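Local coordinates for shikimate dehydrogenase-like protein HI_0607 (Haemophilus influenzae, PDB 1NPY) that oxidises shikimate to 3-dehydroshikimate with NADP+ in vitro, though so much more slowly than classical shikimate dehydrogenases that its biological substrate may be another compound, at residues F66-M71 with I84-T89; D75-S80 with L97-T102. All coordinates share one frame; numbering follows the deposited sequence.

Contact 1: residues F66-M71 with I84-T89; sequences FKETCM and IESVNT
Ser86 and Glu68 make the side-chain hydrogen bond here: Ser86 OG donates to Glu68 OE2 over 2.9 Å. The hydroxyl meets the carboxylate on its anti side, somewhat out of its plane. Glu68 gets there by bending at chi2 (79°), which swings its carboxylate back toward 84-89 although its CB sets off along the contact. One residue away the backbones join, Val87 N giving a nearly straight bond (168°) to Lys67 O at 3.0 Å. Around it, the start of the Lys67 side chain is pressed against the other segment, CB lying 3.4 Å from Ser86 OG. From there the lysine runs out extended beside Asn88, both side chains pointing the same way. Further out the packing turns apolar: Cys70 SG rests on Val87 CB at 3.8 Å, while Met71 brings CG to 3.7 Å from Val87 CG2. Met71 CE lies 3.8 Å from Glu85 OE2, the side chains crossing at about a right angle. Glu85, with positive phi, is the C-prime residue of a Schellman motif ending the short helix 79-82, and the chain then leads into the classic bulge of Asn88 and Thr89 opposite Tyr100. Lys67 is the inferred proton donor/acceptor, and Asp103 is inferred to bind the substrate; the two form only a long, weak ion pair, consistent with the lysine and aspartate of shikimate dehydrogenase active sites.

Contact 2: residues D75-S80 with L97-T102; sequences DEIHPS and LRAYNT
Glu76 and Ala99 lie at the heart of a short parallel strand pairing, in which Glu76 O accepts from Ala99 N and Ala99 O from His78 N, each bond 2.8 Å long. Leu97 O takes two donors, Asp75 N and Glu76 N, the latter at 3.2 Å. Two side chains extend the backbone pairing at its ends. Asp75 OD2 uses its anti lone pair for Leu97 N in a nearly straight bond (175°) and also forms a salt bridge with Arg53. At the other end Ser80 OG, set between its own backbone N and carbonyl carbon (chi1 54°), receives Asn101 N at 2.9 Å.

The charged group sits on the sheet face carrying Glu76 and Arg98. Arg98 NE reaches Glu76 OE1 at 3.0 Å in a salt bridge, with the oxygen in the guanidinium plane; His78 NE2 donates to the same OE1 over 2.6 Å, from the opposite face of the carboxylate plane. Arg98 NH1 has a second acid, Asp93.

Among the rings, His78 and Tyr100 run side by side with their planes 31° apart, and Tyr100 OH lies over the centre of the imidazole. On the face of Ile77 and Ala99, Ile77 CD1 packs against Ala99 CB at 3.7 Å.

Two donors from opposite faces of its plane hold Glu76 OE1 in place and restrict the carboxylate's turning. The carboxylate would probably favour a protonated His78, whereas the positive charge of Arg98, its NE 4.1 Å from His78 NE2, would work the other way.

Overall arrangement
From the N terminus, the chain leaves strand 59-62, passes through 66-71 and reaches 75-80, the edge strand and the start of helix 79-82. It then returns through 84-89, where contact 1 closes its loop around that strand and helix. Strand 89-93 turns back into 96-100, and contact 2 closes the second loop by laying this strand parallel to 76-77. The segments alternate, so the two loops cross. The contacts also touch directly: Asn88 OD1 probably accepts from Thr102 N, and Thr89 O from Tyr100 N. Together they join the loop of Lys67, the probable catalytic lysine, to the edge of the mixed sheet and to the start of helix 102-113, which carries Asp103.

Contact 1: residues F66-M71 with I84-T89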
# COMPACT_ATOMS: atom_id res chain seq x y z
N PHE A 66 -2.31 -8.67 11.46
CA PHE A 66 -3.37 -8.07 12.25
C PHE A 66 -4.36 -7.22 11.46
O PHE A 66 -5.20 -6.59 12.09
CB PHE A 66 -2.75 -7.16 13.32
CG PHE A 66 -1.70 -7.83 14.17
CD1 PHE A 66 -2.00 -9.01 14.85
CD2 PHE A 66 -0.46 -7.25 14.34
CE1 PHE A 66 -1.02 -9.62 15.65
CE2 PHE A 66 0.51 -7.84 15.16
CZ PHE A 66 0.21 -9.02 15.82
N LYS A 67 -4.28 -7.17 10.13
CA LYS A 67 -5.04 -6.21 9.35
C LYS A 67 -6.52 -6.55 9.33
O LYS A 67 -7.38 -5.67 9.20
CB LYS A 67 -4.48 -6.09 7.92
CG LYS A 67 -3.10 -5.45 7.82
CD LYS A 67 -2.83 -5.20 6.33
CE LYS A 67 -1.51 -4.49 6.08
NZ LYS A 67 -1.33 -4.48 4.61
N GLU A 68 -6.83 -7.83 9.51
CA GLU A 68 -8.23 -8.21 9.72
C GLU A 68 -8.62 -8.50 11.17
O GLU A 68 -9.72 -8.14 11.60
CB GLU A 68 -8.59 -9.41 8.84
CG GLU A 68 -8.37 -9.16 7.37
CD GLU A 68 -6.92 -9.29 6.92
OE1 GLU A 68 -6.20 -10.17 7.45
OE2 GLU A 68 -6.52 -8.50 6.03
N THR A 69 -7.73 -9.13 11.92
CA THR A 69 -8.03 -9.43 13.32
C THR A 69 -8.20 -8.22 14.23
O THR A 69 -8.83 -8.35 15.28
CB THR A 69 -7.05 -10.43 13.97
OG1 THR A 69 -5.71 -9.92 13.96
CG2 THR A 69 -7.00 -11.75 13.18
N CYS A 70 -7.65 -7.05 13.87
CA CYS A 70 -7.90 -5.85 14.64
C CYS A 70 -9.34 -5.34 14.52
O CYS A 70 -9.79 -4.56 15.36
CB CYS A 70 -6.95 -4.72 14.23
SG CYS A 70 -7.21 -3.98 12.60
N MET A 71 -10.06 -5.71 13.48
CA MET A 71 -11.27 -5.00 13.10
C MET A 71 -12.41 -5.09 14.12
O MET A 71 -13.10 -4.09 14.33
CB MET A 71 -11.72 -5.44 11.71
CG MET A 71 -10.70 -5.08 10.64
SD MET A 71 -11.14 -5.47 8.94
CE MET A 71 -12.56 -4.56 8.69
N ILE A 84 -11.88 -3.19 0.90
CA ILE A 84 -11.12 -4.43 0.87
C ILE A 84 -11.16 -5.24 2.16
O ILE A 84 -10.43 -6.23 2.28
CB ILE A 84 -9.67 -4.14 0.44
CG1 ILE A 84 -9.04 -3.13 1.40
CG2 ILE A 84 -9.60 -3.59 -0.98
CD1 ILE A 84 -7.54 -2.87 1.16
N GLU A 85 -12.04 -4.85 3.08
CA GLU A 85 -12.21 -5.49 4.39
C GLU A 85 -10.88 -5.77 5.08
O GLU A 85 -10.57 -6.88 5.52
CB GLU A 85 -13.14 -6.70 4.31
CG GLU A 85 -14.55 -6.32 3.86
CD GLU A 85 -15.34 -5.32 4.71
OE1 GLU A 85 -16.35 -4.80 4.18
OE2 GLU A 85 -15.02 -5.01 5.89
N SER A 86 -10.04 -4.74 5.15
CA SER A 86 -8.71 -4.86 5.73
C SER A 86 -8.29 -3.47 6.20
O SER A 86 -8.44 -2.53 5.43
CB SER A 86 -7.70 -5.31 4.67
OG SER A 86 -6.45 -5.67 5.22
N VAL A 87 -7.70 -3.35 7.38
CA VAL A 87 -7.30 -2.10 8.00
C VAL A 87 -5.79 -2.01 8.10
O VAL A 87 -5.15 -2.97 8.57
CB VAL A 87 -7.89 -2.00 9.42
CG1 VAL A 87 -7.36 -0.80 10.19
CG2 VAL A 87 -9.41 -1.87 9.32
N ASN A 88 -5.21 -0.88 7.71
CA ASN A 88 -3.78 -0.66 7.94
C ASN A 88 -3.50 0.61 8.75
O ASN A 88 -2.36 0.96 9.03
CB ASN A 88 -2.99 -0.68 6.63
CG ASN A 88 -2.93 0.68 5.96
OD1 ASN A 88 -3.88 1.44 6.12
ND2 ASN A 88 -1.83 0.99 5.26
N THR A 89 -4.56 1.28 9.19
CA THR A 89 -4.43 2.56 9.89
C THR A 89 -5.55 2.76 10.90
O THR A 89 -6.71 2.61 10.51
CB THR A 89 -4.55 3.74 8.92
OG1 THR A 89 -3.57 3.57 7.90
CG2 THR A 89 -4.19 5.03 9.62

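Contact 2: residues D75-S80 with L97-T102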
# COMPACT_ATOMS: atom_id res chain seq x y z
N ASP A 75 -14.04 1.10 16.30
CA ASP A 75 -15.34 1.72 16.40
C ASP A 75 -16.02 2.08 15.08
O ASP A 75 -17.25 2.08 14.98
CB ASP A 75 -15.26 2.94 17.33
CG ASP A 75 -14.82 2.56 18.72
OD1 ASP A 75 -15.55 1.77 19.35
OD2 ASP A 75 -13.75 2.95 19.22
N GLU A 76 -15.24 2.40 14.06
CA GLU A 76 -15.81 2.85 12.79
C GLU A 76 -14.87 2.56 11.64
O GLU A 76 -13.74 3.05 11.64
CB GLU A 76 -16.02 4.35 12.89
CG GLU A 76 -16.78 4.98 11.74
CD GLU A 76 -16.97 6.47 11.98
OE1 GLU A 76 -16.02 7.24 11.75
OE2 GLU A 76 -18.05 6.86 12.46
N ILE A 77 -15.32 1.73 10.72
CA ILE A 77 -14.50 1.32 9.58
C ILE A 77 -14.87 2.24 8.42
O ILE A 77 -16.01 2.24 7.94
CB ILE A 77 -14.76 -0.15 9.19
CG1 ILE A 77 -14.71 -1.08 10.40
CG2 ILE A 77 -13.79 -0.61 8.12
CD1 ILE A 77 -13.36 -1.28 11.00
N HIS A 78 -13.92 3.07 8.03
CA HIS A 78 -14.10 3.98 6.90
C HIS A 78 -14.05 3.30 5.54
O HIS A 78 -13.58 2.17 5.43
CB HIS A 78 -13.12 5.13 7.06
CG HIS A 78 -13.66 6.20 7.96
ND1 HIS A 78 -14.03 7.44 7.50
CD2 HIS A 78 -13.96 6.17 9.28
CE1 HIS A 78 -14.53 8.14 8.50
NE2 HIS A 78 -14.51 7.39 9.59
N PRO A 79 -14.56 3.95 4.51
CA PRO A 79 -14.73 3.31 3.20
C PRO A 79 -13.47 2.72 2.58
O PRO A 79 -13.59 1.68 1.93
CB PRO A 79 -15.28 4.44 2.32
CG PRO A 79 -15.97 5.35 3.29
CD PRO A 79 -15.13 5.31 4.54
N SER A 80 -12.32 3.35 2.82
CA SER A 80 -11.08 2.75 2.32
C SER A 80 -10.83 1.35 2.86
O SER A 80 -10.36 0.46 2.13
CB SER A 80 -9.87 3.64 2.63
OG SER A 80 -9.72 3.98 3.99
N LEU A 97 -12.08 4.86 17.86
CA LEU A 97 -11.09 4.39 16.91
C LEU A 97 -11.67 4.23 15.51
O LEU A 97 -12.45 3.31 15.23
CB LEU A 97 -10.50 3.05 17.34
CG LEU A 97 -9.89 2.97 18.75
CD1 LEU A 97 -9.18 1.67 19.08
CD2 LEU A 97 -8.92 4.12 18.96
N ARG A 98 -11.16 5.05 14.60
CA ARG A 98 -11.58 5.07 13.21
C ARG A 98 -10.49 4.38 12.38
O ARG A 98 -9.29 4.53 12.64
CB ARG A 98 -11.79 6.50 12.70
CG ARG A 98 -12.81 7.34 13.46
CD ARG A 98 -13.15 8.65 12.76
NE ARG A 98 -14.41 9.24 13.22
CZ ARG A 98 -14.54 10.16 14.16
NH1 ARG A 98 -13.48 10.64 14.79
NH2 ARG A 98 -15.74 10.64 14.49
N ALA A 99 -10.94 3.55 11.46
CA ALA A 99 -10.09 2.64 10.70
C ALA A 99 -10.09 3.03 9.23
O ALA A 99 -11.17 3.21 8.67
CB ALA A 99 -10.61 1.21 10.82
N TYR A 100 -8.91 3.01 8.61
CA TYR A 100 -8.70 3.34 7.20
C TYR A 100 -7.74 2.34 6.55
O TYR A 100 -7.10 1.53 7.21
CB TYR A 100 -8.03 4.72 7.07
CG TYR A 100 -8.81 5.84 7.73
CD1 TYR A 100 -9.69 6.64 7.01
CD2 TYR A 100 -8.67 6.08 9.09
CE1 TYR A 100 -10.41 7.65 7.66
CE2 TYR A 100 -9.37 7.10 9.73
CZ TYR A 100 -10.22 7.88 9.01
OH TYR A 100 -10.94 8.87 9.66
N ASN A 101 -7.71 2.36 5.23
CA ASN A 101 -6.69 1.62 4.51
C ASN A 101 -5.97 2.56 3.55
O ASN A 101 -6.46 2.81 2.45
CB ASN A 101 -7.20 0.36 3.84
CG ASN A 101 -6.06 -0.51 3.39
OD1 ASN A 101 -5.23 -0.04 2.63
ND2 ASN A 101 -5.94 -1.72 3.93
N THR A 102 -4.79 3.02 3.95
CA THR A 102 -4.03 3.95 3.14
C THR A 102 -3.27 3.31 1.98
O THR A 102 -2.84 4.02 1.09
CB THR A 102 -3.07 4.83 3.94
OG1 THR A 102 -2.12 4.02 4.65
CG2 THR A 102 -3.78 5.69 4.95